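Local coordinates for tyrosine phosphatase (Orf virus, PDB 5NCR), which removes phosphate from proteins as a homodimeric viral tyrosine phosphatase of the dual-specificity family, probably acting on phosphoserine as well as phosphotyrosine and helping the virus evade interferon signalling, at residues T29-T32 with D33-L37; V95-L98 with A99-A103; H111-G115 with V116-G120. The protein carries 2 engineered substitutions. One frame throughout, in Å; residues are numbered along the deposited sequence.

Contact 1: T29-T32 with D33-L37; sequences TRLT and DHVYL
Thr29 opens the hairpin as the antiparallel hydrogen-bonded partner of Leu37: Thr29 N gives to Leu37 O at 2.8 Å, and Leu37 N returns a bond to Thr29 O. Its OG1 hydrogen-bonds to Arg158 of helix 140-158. Arg30 pairs with Tyr36 at the non-hydrogen-bonded position and lies alongside it. With CG anti to the backbone N (chi1 -168°), the arginine chain runs over one ring face, CG 3.9 Å from the Tyr36 ring centroid in a CH-pi contact offset toward the rim; Phe55 meets the same ring edge-to-face. Beyond it, Arg30 NH2 is 4.2 Å from Asp33 OD2, too far for a salt bridge and with no N-H aimed at it, so at most a mild attraction of opposite charges. Leu31 breaks the register. Its N binds Val35 O at 2.8 Å, and Thr32 N reaches the same oxygen weakly, a classic beta bulge. On the other side of the hairpin from the tyrosine, Leu31 CD1 rests 3.9 Å from Leu37 CB and touches Val35 CG1. Thr32 OG1 lies beside Val35, 3.4 Å from its CB, and bonds to Glu102. Strand 29-30 forms the sheet edge and 35-38 continues it to 108-111; Leu31 and Leu37 pack on helices 118-134 and 140-158.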
ATOM      1  N   THR B  29     -11.100  20.475  -9.582  1.00 29.46           N
ATOM      2  CA  THR B  29     -10.113  20.389  -8.512  1.00 28.63           C
ATOM      3  C   THR B  29      -8.828  20.978  -9.058  1.00 30.16           C
ATOM      4  O   THR B  29      -8.332  20.566 -10.086  1.00 27.25           O
ATOM      5  CB  THR B  29      -9.947  18.928  -8.036  1.00 38.98           C
ATOM      6  OG1 THR B  29     -11.220  18.428  -7.631  1.00 41.14           O
ATOM      7  CG2 THR B  29      -8.946  18.780  -6.889  1.00 39.87           C
ATOM      8  N   ARG B  30      -8.294  21.932  -8.342  1.00 29.17           N
ATOM      9  CA  ARG B  30      -7.070  22.608  -8.668  1.00 29.78           C
ATOM     10  C   ARG B  30      -5.947  21.706  -8.128  1.00 35.50           C
ATOM     11  O   ARG B  30      -5.867  21.476  -6.926  1.00 37.24           O
ATOM     12  CB  ARG B  30      -7.120  23.971  -7.972  1.00 27.14           C
ATOM     13  CG  ARG B  30      -6.083  24.936  -8.403  1.00 32.72           C
ATOM     14  CD  ARG B  30      -6.218  26.203  -7.592  1.00 45.65           C
ATOM     15  NE  ARG B  30      -5.051  26.429  -6.736  1.00 65.21           N
ATOM     16  CZ  ARG B  30      -4.993  27.330  -5.761  1.00 89.87           C
ATOM     17  NH1 ARG B  30      -6.037  28.113  -5.506  1.00 81.42           N
ATOM     18  NH2 ARG B  30      -3.899  27.443  -5.021  1.00 80.91           N
ATOM     19  N   LEU B  31      -5.135  21.136  -9.021  1.00 32.26           N
ATOM     20  CA  LEU B  31      -4.038  20.219  -8.657  1.00 32.15           C
ATOM     21  C   LEU B  31      -2.765  20.978  -8.310  1.00 35.68           C
ATOM     22  O   LEU B  31      -2.026  20.569  -7.400  1.00 34.91           O
ATOM     23  CB  LEU B  31      -3.741  19.221  -9.781  1.00 31.83           C
ATOM     24  CG  LEU B  31      -4.887  18.355 -10.308  1.00 36.41           C
ATOM     25  CD1 LEU B  31      -4.651  17.999 -11.767  1.00 35.76           C
ATOM     26  CD2 LEU B  31      -5.102  17.118  -9.448  1.00 37.84           C
ATOM     27  N   THR B  32      -2.462  22.020  -9.100  1.00 30.86           N
ATOM     28  CA  THR B  32      -1.356  22.955  -8.881  1.00 33.20           C
ATOM     29  C   THR B  32      -1.934  24.350  -9.071  1.00 38.91           C
ATOM     30  O   THR B  32      -3.058  24.461  -9.562  1.00 37.75           O
ATOM     31  CB  THR B  32      -0.174  22.724  -9.840  1.00 33.48           C
ATOM     32  OG1 THR B  32      -0.634  22.862 -11.166  1.00 28.87           O
ATOM     33  CG2 THR B  32       0.474  21.382  -9.659  1.00 28.93           C
ATOM     34  N   ASP B  33      -1.152  25.407  -8.793  1.00 37.64           N
ATOM     35  CA  ASP B  33      -1.612  26.780  -8.967  1.00 40.37           C
ATOM     36  C   ASP B  33      -2.309  27.039 -10.321  1.00 43.49           C
ATOM     37  O   ASP B  33      -3.296  27.771 -10.343  1.00 44.30           O
ATOM     38  CB  ASP B  33      -0.470  27.774  -8.751  1.00 45.64           C
ATOM     39  CG  ASP B  33      -0.164  28.070  -7.295  1.00 66.72           C
ATOM     40  OD1 ASP B  33       0.418  27.193  -6.619  1.00 68.85           O
ATOM     41  OD2 ASP B  33      -0.519  29.174  -6.827  1.00 77.75           O
ATOM     42  N   HIS B  34      -1.865  26.395 -11.423  1.00 38.09           N
ATOM     43  CA  HIS B  34      -2.494  26.638 -12.725  1.00 37.12           C
ATOM     44  C   HIS B  34      -3.125  25.413 -13.405  1.00 35.30           C
ATOM     45  O   HIS B  34      -3.757  25.582 -14.438  1.00 34.76           O
ATOM     46  CB  HIS B  34      -1.504  27.334 -13.677  1.00 40.00           C
ATOM     47  CG  HIS B  34      -0.814  28.504 -13.045  1.00 46.58           C
ATOM     48  ND1 HIS B  34      -1.538  29.654 -12.713  1.00 50.60           N
ATOM     49  CD2 HIS B  34       0.462  28.674 -12.643  1.00 49.95           C
ATOM     50  CE1 HIS B  34      -0.680  30.481 -12.145  1.00 52.02           C
ATOM     51  NE2 HIS B  34       0.533  29.949 -12.074  1.00 52.07           N
ATOM     52  N   VAL B  35      -2.974  24.200 -12.864  1.00 28.19           N
ATOM     53  CA  VAL B  35      -3.577  23.017 -13.501  1.00 25.03           C
ATOM     54  C   VAL B  35      -4.804  22.541 -12.708  1.00 24.42           C
ATOM     55  O   VAL B  35      -4.745  22.381 -11.502  1.00 22.80           O
ATOM     56  CB  VAL B  35      -2.572  21.877 -13.811  1.00 28.28           C
ATOM     57  CG1 VAL B  35      -3.249  20.698 -14.526  1.00 25.69           C
ATOM     58  CG2 VAL B  35      -1.407  22.412 -14.630  1.00 29.56           C
ATOM     59  N   TYR B  36      -5.924  22.363 -13.411  1.00 19.72           N
ATOM     60  CA  TYR B  36      -7.203  21.949 -12.860  1.00 18.66           C
ATOM     61  C   TYR B  36      -7.656  20.667 -13.526  1.00 23.26           C
ATOM     62  O   TYR B  36      -7.355  20.420 -14.701  1.00 21.08           O
ATOM     63  CB  TYR B  36      -8.264  23.046 -13.074  1.00 21.09           C
ATOM     64  CG  TYR B  36      -7.999  24.370 -12.382  1.00 24.97           C
ATOM     65  CD1 TYR B  36      -7.043  25.256 -12.870  1.00 28.59           C
ATOM     66  CD2 TYR B  36      -8.774  24.781 -11.306  1.00 26.31           C
ATOM     67  CE1 TYR B  36      -6.837  26.498 -12.274  1.00 29.99           C
ATOM     68  CE2 TYR B  36      -8.586  26.025 -10.712  1.00 28.50           C
ATOM     69  CZ  TYR B  36      -7.603  26.870 -11.183  1.00 36.70           C
ATOM     70  OH  TYR B  36      -7.412  28.096 -10.589  1.00 42.42           O
ATOM     71  N   LEU B  37      -8.363  19.846 -12.748  1.00 21.95           N
ATOM     72  CA  LEU B  37      -8.930  18.571 -13.153  1.00 22.31           C
ATOM     73  C   LEU B  37     -10.439  18.742 -13.098  1.00 27.15           C
ATOM     74  O   LEU B  37     -10.952  19.220 -12.100  1.00 26.94           O
ATOM     75  CB  LEU B  37      -8.443  17.450 -12.193  1.00 21.16           C
ATOM     76  CG  LEU B  37      -9.080  16.064 -12.287  1.00 25.76           C
ATOM     77  CD1 LEU B  37      -8.968  15.510 -13.683  1.00 24.84           C
ATOM     78  CD2 LEU B  37      -8.391  15.089 -11.341  1.00 27.59           C
TER

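Contact 2: V95-L98 with A99-A103; sequences VKLL and ARLEA
Leu97 and Leu101, one helical turn apart, meet through their delta branches: CD1 of Leu97 lies 3.9 Å from CD1 of Leu101, the two side chains crossing at a slant. The CG of Leu97 also faces that methyl, and Leu101 CG sits 3.3 Å from the carbonyl oxygen Leu97 O. Leu97 reaches along the helix because its CG stands anti to the backbone N (chi1 167°), which carries CD1 toward the following turn. There the same methyl touches a second group, the Arg100 guanidinium, with NH1 3.5 Å from Leu97 CD1. The bend of the arginine chain at chi3 (85°) brings NH1 beside the leucine methyl, and a salt bridge from its NE to Glu104 helps hold it there. Leu98 adds a looser apolar contact, its CD2 4.5 Å from Leu101 CD1.

Beneath these side chains runs the regular backbone bonding of the helix. Ala99 N, Arg100 N, Leu101 N and Glu102 N each donate to the oxygen four residues back, as in Leu101 N to Leu97 O at 3.0 Å. Further out, Leu98 and Leu101 turn to the sheet: Leu98 packs on Val59 and Val110, Leu101 on Cys57, and both on Thr108. Tyr126 of helix 118-134 lies against Leu98, Ala99 and Glu102, while Glu102 OE1 reaches back to the turn of the 29-37 hairpin, where His34 N also bonds to it. Lys96 and Arg100 belong to the exposed side. This is the i to i+3 and i to i+4 packing of an amphipathic alpha-helix, here helix 90-103 laid on the central sheet of the phosphatase domain.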
ATOM      1  N   VAL B  95       2.582  15.391 -19.642  1.00 21.09           N
ATOM      2  CA  VAL B  95       3.128  15.969 -18.397  1.00 20.83           C
ATOM      3  C   VAL B  95       4.070  17.146 -18.695  1.00 27.39           C
ATOM      4  O   VAL B  95       4.086  18.126 -17.948  1.00 28.42           O
ATOM      5  CB  VAL B  95       3.766  14.919 -17.440  1.00 22.17           C
ATOM      6  CG1 VAL B  95       2.747  13.855 -17.051  1.00 20.90           C
ATOM      7  CG2 VAL B  95       5.015  14.289 -18.032  1.00 22.57           C
ATOM      8  N   LYS B  96       4.844  17.052 -19.786  1.00 26.30           N
ATOM      9  CA  LYS B  96       5.746  18.117 -20.213  1.00 27.43           C
ATOM     10  C   LYS B  96       4.941  19.341 -20.627  1.00 32.20           C
ATOM     11  O   LYS B  96       5.272  20.456 -20.213  1.00 32.99           O
ATOM     12  CB  LYS B  96       6.655  17.633 -21.349  1.00 32.07           C
ATOM     13  CG  LYS B  96       7.860  18.543 -21.564  1.00 42.95           C
ATOM     14  CD  LYS B  96       8.798  18.043 -22.652  1.00 54.09           C
ATOM     15  CE  LYS B  96       9.932  19.023 -22.893  1.00 65.30           C
ATOM     16  NZ  LYS B  96       9.495  20.233 -23.652  1.00 78.02           N
ATOM     17  N   LEU B  97       3.830  19.126 -21.362  1.00 28.96           N
ATOM     18  CA  LEU B  97       2.920  20.195 -21.787  1.00 28.68           C
ATOM     19  C   LEU B  97       2.294  20.898 -20.557  1.00 31.69           C
ATOM     20  O   LEU B  97       2.254  22.123 -20.515  1.00 32.51           O
ATOM     21  CB  LEU B  97       1.816  19.624 -22.720  1.00 27.89           C
ATOM     22  CG  LEU B  97       0.576  20.509 -23.046  1.00 31.85           C
ATOM     23  CD1 LEU B  97       0.955  21.745 -23.792  1.00 33.63           C
ATOM     24  CD2 LEU B  97      -0.438  19.732 -23.827  1.00 32.61           C
ATOM     25  N   LEU B  98       1.794  20.125 -19.582  1.00 27.14           N
ATOM     26  CA  LEU B  98       1.194  20.691 -18.372  1.00 25.67           C
ATOM     27  C   LEU B  98       2.215  21.468 -17.545  1.00 31.57           C
ATOM     28  O   LEU B  98       1.900  22.557 -17.058  1.00 32.33           O
ATOM     29  CB  LEU B  98       0.480  19.616 -17.543  1.00 23.27           C
ATOM     30  CG  LEU B  98      -0.749  18.964 -18.209  1.00 23.72           C
ATOM     31  CD1 LEU B  98      -1.268  17.820 -17.389  1.00 22.28           C
ATOM     32  CD2 LEU B  98      -1.861  19.977 -18.498  1.00 22.55           C
ATOM     33  N   ALA B  99       3.458  20.959 -17.461  1.00 28.07           N
ATOM     34  CA  ALA B  99       4.538  21.652 -16.754  1.00 30.99           C
ATOM     35  C   ALA B  99       4.892  23.002 -17.453  1.00 38.09           C
ATOM     36  O   ALA B  99       5.161  23.997 -16.772  1.00 38.95           O
ATOM     37  CB  ALA B  99       5.767  20.762 -16.665  1.00 32.07           C
ATOM     38  N   ARG B 100       4.854  23.037 -18.802  1.00 34.85           N
ATOM     39  CA  ARG B 100       5.128  24.240 -19.591  1.00 37.10           C
ATOM     40  C   ARG B 100       4.013  25.278 -19.373  1.00 40.04           C
ATOM     41  O   ARG B 100       4.313  26.468 -19.222  1.00 42.07           O
ATOM     42  CB  ARG B 100       5.267  23.895 -21.085  1.00 38.52           C
ATOM     43  CG  ARG B 100       6.072  24.907 -21.890  1.00 59.46           C
ATOM     44  CD  ARG B 100       5.851  24.771 -23.394  1.00 73.72           C
ATOM     45  NE  ARG B 100       4.661  25.505 -23.849  1.00 79.89           N
ATOM     46  CZ  ARG B 100       3.645  24.958 -24.512  1.00 93.62           C
ATOM     47  NH1 ARG B 100       3.661  23.669 -24.819  1.00 83.75           N
ATOM     48  NH2 ARG B 100       2.602  25.699 -24.873  1.00 79.66           N
ATOM     49  N   LEU B 101       2.733  24.837 -19.360  1.00 33.23           N
ATOM     50  CA  LEU B 101       1.587  25.737 -19.150  1.00 32.58           C
ATOM     51  C   LEU B 101       1.618  26.333 -17.730  1.00 35.35           C
ATOM     52  O   LEU B 101       1.361  27.519 -17.563  1.00 35.60           O
ATOM     53  CB  LEU B 101       0.241  25.039 -19.451  1.00 30.74           C
ATOM     54  CG  LEU B 101       0.056  24.533 -20.897  1.00 34.21           C
ATOM     55  CD1 LEU B 101      -1.113  23.574 -21.032  1.00 32.11           C
ATOM     56  CD2 LEU B 101      -0.074  25.676 -21.885  1.00 40.08           C
ATOM     57  N   GLU B 102       1.991  25.506 -16.732  1.00 32.33           N
ATOM     58  CA  GLU B 102       2.165  25.869 -15.330  1.00 33.13           C
ATOM     59  C   GLU B 102       3.264  26.933 -15.212  1.00 41.33           C
ATOM     60  O   GLU B 102       3.035  27.966 -14.582  1.00 42.22           O
ATOM     61  CB  GLU B 102       2.531  24.618 -14.495  1.00 33.43           C
ATOM     62  CG  GLU B 102       2.660  24.854 -12.992  1.00 46.11           C
ATOM     63  CD  GLU B 102       1.364  25.151 -12.265  1.00 76.75           C
ATOM     64  OE1 GLU B 102       0.311  24.640 -12.701  1.00 83.92           O
ATOM     65  OE2 GLU B 102       1.396  25.920 -11.279  1.00 77.88           O
ATOM     66  N   ALA B 103       4.441  26.686 -15.837  1.00 39.83           N
ATOM     67  CA  ALA B 103       5.577  27.616 -15.846  1.00 42.69           C
ATOM     68  C   ALA B 103       5.200  28.966 -16.487  1.00 48.40           C
ATOM     69  O   ALA B 103       5.586  30.014 -15.967  1.00 50.36           O
ATOM     70  CB  ALA B 103       6.760  26.998 -16.572  1.00 43.81           C
TER

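Contact 3: H111-G115 with V116-G120; sequences HSVAG and VNRSG. Engineered in segment 111-115: Ser112 (natural residue Cys). With PO4 (phosphate ion), chain D; SO4 (sulfate ion), chain E.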
ATOM      1  N   HIS B 111      -9.673  17.736 -18.793  1.00 21.11           N
ATOM      2  CA  HIS B 111     -11.006  17.164 -18.586  1.00 20.05           C
ATOM      3  C   HIS B 111     -11.309  15.972 -19.494  1.00 25.33           C
ATOM      4  O   HIS B 111     -10.689  15.776 -20.544  1.00 23.91           O
ATOM      5  CB  HIS B 111     -12.096  18.261 -18.718  1.00 20.14           C
ATOM      6  CG  HIS B 111     -12.256  18.737 -20.128  1.00 24.23           C
ATOM      7  ND1 HIS B 111     -13.152  18.127 -21.003  1.00 26.50           N
ATOM      8  CD2 HIS B 111     -11.571  19.691 -20.804  1.00 26.18           C
ATOM      9  CE1 HIS B 111     -13.006  18.752 -22.163  1.00 26.08           C
ATOM     10  NE2 HIS B 111     -12.087  19.717 -22.087  1.00 26.65           N
ATOM     11  N   SER B 112     -12.288  15.177 -19.049  1.00 22.63           N
ATOM     12  CA  SER B 112     -12.859  14.013 -19.727  1.00 22.82           C
ATOM     13  C   SER B 112     -14.275  13.928 -19.172  1.00 26.63           C
ATOM     14  O   SER B 112     -14.550  14.570 -18.181  1.00 27.04           O
ATOM     15  CB  SER B 112     -12.028  12.750 -19.486  1.00 21.84           C
ATOM     16  OG  SER B 112     -11.774  12.545 -18.114  1.00 32.87           O
ATOM     17  N   VAL B 113     -15.166  13.190 -19.802  1.00 24.51           N
ATOM     18  CA  VAL B 113     -16.612  13.194 -19.518  1.00 25.39           C
ATOM     19  C   VAL B 113     -16.953  13.155 -18.015  1.00 28.61           C
ATOM     20  O   VAL B 113     -17.550  14.109 -17.531  1.00 28.95           O
ATOM     21  CB  VAL B 113     -17.384  12.114 -20.321  1.00 28.79           C
ATOM     22  CG1 VAL B 113     -18.876  12.150 -19.992  1.00 29.43           C
ATOM     23  CG2 VAL B 113     -17.166  12.304 -21.817  1.00 28.79           C
ATOM     24  N   ALA B 114     -16.571  12.084 -17.291  1.00 23.90           N
ATOM     25  CA  ALA B 114     -16.882  11.964 -15.864  1.00 22.60           C
ATOM     26  C   ALA B 114     -15.882  12.720 -14.970  1.00 26.02           C
ATOM     27  O   ALA B 114     -16.142  12.906 -13.782  1.00 26.12           O
ATOM     28  CB  ALA B 114     -16.918  10.496 -15.478  1.00 23.28           C
ATOM     29  N   GLY B 115     -14.748  13.139 -15.537  1.00 23.69           N
ATOM     30  CA  GLY B 115     -13.667  13.772 -14.791  1.00 22.86           C
ATOM     31  C   GLY B 115     -12.987  12.784 -13.848  1.00 24.73           C
ATOM     32  O   GLY B 115     -12.502  13.159 -12.778  1.00 22.99           O
ATOM     33  N   VAL B 116     -12.955  11.512 -14.242  1.00 21.14           N
ATOM     34  CA  VAL B 116     -12.433  10.437 -13.403  1.00 20.64           C
ATOM     35  C   VAL B 116     -11.200   9.736 -13.971  1.00 22.55           C
ATOM     36  O   VAL B 116     -10.149   9.775 -13.328  1.00 20.55           O
ATOM     37  CB  VAL B 116     -13.548   9.399 -13.034  1.00 23.09           C
ATOM     38  CG1 VAL B 116     -12.978   8.206 -12.246  1.00 21.81           C
ATOM     39  CG2 VAL B 116     -14.708  10.054 -12.284  1.00 22.68           C
ATOM     40  N   ASN B 117     -11.338   9.049 -15.121  1.00 20.67           N
ATOM     41  CA  ASN B 117     -10.288   8.174 -15.617  1.00 20.93           C
ATOM     42  C   ASN B 117      -9.282   8.757 -16.610  1.00 24.72           C
ATOM     43  O   ASN B 117      -8.099   8.692 -16.324  1.00 21.91           O
ATOM     44  CB  ASN B 117     -10.896   6.908 -16.195  1.00 20.37           C
ATOM     45  CG  ASN B 117     -11.620   6.099 -15.159  1.00 27.03           C
ATOM     46  OD1 ASN B 117     -12.787   5.817 -15.317  1.00 28.39           O
ATOM     47  ND2 ASN B 117     -10.988   5.710 -14.082  1.00 21.25           N
ATOM     48  N   ARG B 118      -9.718   9.286 -17.759  1.00 23.85           N
ATOM     49  CA  ARG B 118      -8.769   9.819 -18.758  1.00 24.15           C
ATOM     50  C   ARG B 118      -8.038  11.050 -18.238  1.00 26.55           C
ATOM     51  O   ARG B 118      -6.805  11.049 -18.182  1.00 25.64           O
ATOM     52  CB  ARG B 118      -9.462  10.052 -20.113  1.00 22.02           C
ATOM     53  CG  ARG B 118     -10.017   8.744 -20.692  1.00 25.81           C
ATOM     54  CD  ARG B 118     -11.050   8.943 -21.762  1.00 24.13           C
ATOM     55  NE  ARG B 118     -12.358   9.277 -21.212  1.00 28.48           N
ATOM     56  CZ  ARG B 118     -13.444   9.526 -21.938  1.00 32.25           C
ATOM     57  NH1 ARG B 118     -13.395   9.458 -23.262  1.00 22.32           N
ATOM     58  NH2 ARG B 118     -14.579   9.854 -21.349  1.00 19.18           N
ATOM     59  N   SER B 119      -8.801  12.027 -17.743  1.00 23.33           N
ATOM     60  CA  SER B 119      -8.264  13.251 -17.159  1.00 22.05           C
ATOM     61  C   SER B 119      -7.586  12.963 -15.825  1.00 23.06           C
ATOM     62  O   SER B 119      -6.576  13.600 -15.516  1.00 21.91           O
ATOM     63  CB  SER B 119      -9.354  14.307 -17.010  1.00 22.25           C
ATOM     64  OG  SER B 119     -10.415  13.797 -16.220  1.00 24.62           O
ATOM     65  N   GLY B 120      -8.153  12.041 -15.042  1.00 20.64           N
ATOM     66  CA  GLY B 120      -7.567  11.610 -13.781  1.00 21.52           C
ATOM     67  C   GLY B 120      -6.171  11.029 -14.020  1.00 25.07           C
ATOM     68  O   GLY B 120      -5.236  11.361 -13.294  1.00 21.90           O
TER
HETATM   69  P   PO4 D 201     -13.736   9.637 -17.589  1.00 26.53           P
HETATM   70  O1  PO4 D 201     -15.041   9.619 -18.509  1.00 29.12           O
HETATM   71  O2  PO4 D 201     -13.842   8.514 -16.463  1.00 35.54           O
HETATM   72  O3  PO4 D 201     -13.563  11.066 -16.900  1.00 28.14           O
HETATM   73  O4  PO4 D 201     -12.507   9.383 -18.420  1.00 24.85           O
HETATM   74  S   SO4 E 202     -16.546   9.760 -24.822  1.00 51.52           S
HETATM   75  O1  SO4 E 202     -17.027   8.597 -25.592  1.00 53.73           O
HETATM   76  O2  SO4 E 202     -17.492  10.876 -24.975  1.00 50.55           O
HETATM   77  O3  SO4 E 202     -16.450   9.351 -23.404  1.00 51.13           O
HETATM   78  O4  SO4 E 202     -15.231  10.182 -25.319  1.00 49.45           O
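The engineered Ser112, cysteine in the natural protein, has its OG at the centre of three hydrogen bonds: it donates to phosphate O3 and accepts from Ser119 OG, both at 2.6 Å, and from Ser119 N at 3.0 Å. This is the P-loop of the tyrosine phosphatase fold, the signature HCX5R(S/T) sequence that wraps a phosphate between strand 108-111 and helix 118-134. In the family the cysteine at this place is the nucleophile. Here the serine OG lies between its own N and carbonyl carbon (chi1 51°), turned toward both the anion and Ser119. Backbone N-H groups of Ala114, Val116, Asn117 and Arg118 point into the cradle; Arg118 N, at 2.9 Å from phosphate O4, donates almost straight (176°). Gly115 has a positive phi, a conformation that favours glycine, and its O accepts a hydrogen bond from Arg158. Across the loop the Ala114 and Val116 side chains touch, and Ser112 CB packs on Arg118 CB. The arginine chain bends at chi3, setting its guanidinium edge-on between two anions, the phosphate and a sulfate. NH2 bridges them, while NE completes the phosphate grip with a nearly linear bond to phosphate O4 at 2.8 Å.

All three contacts are partly buried. Contact 3 lies nearest the centre of the chain, has the most buried residues (five of nine) and is polar, its backbone N-H groups and arginine turned on a bound anion; contacts 1 and 2 are structural packing, each with a solvent-facing side that carries arginine. Contact 1 is cross-strand pairing with a bulge at the sheet edge, whereas contact 2 is apolar packing along one helix against the middle of that sheet. Contacts 1 and 2 join directly through Glu102. Contact 1 also reaches contact 3, where Leu37 CD1 packs on Ser119. Contacts 2 and 3 do not touch, but contact 2 packs against helix 118-134 and strand 108-111, the two elements that the contact 3 loop connects.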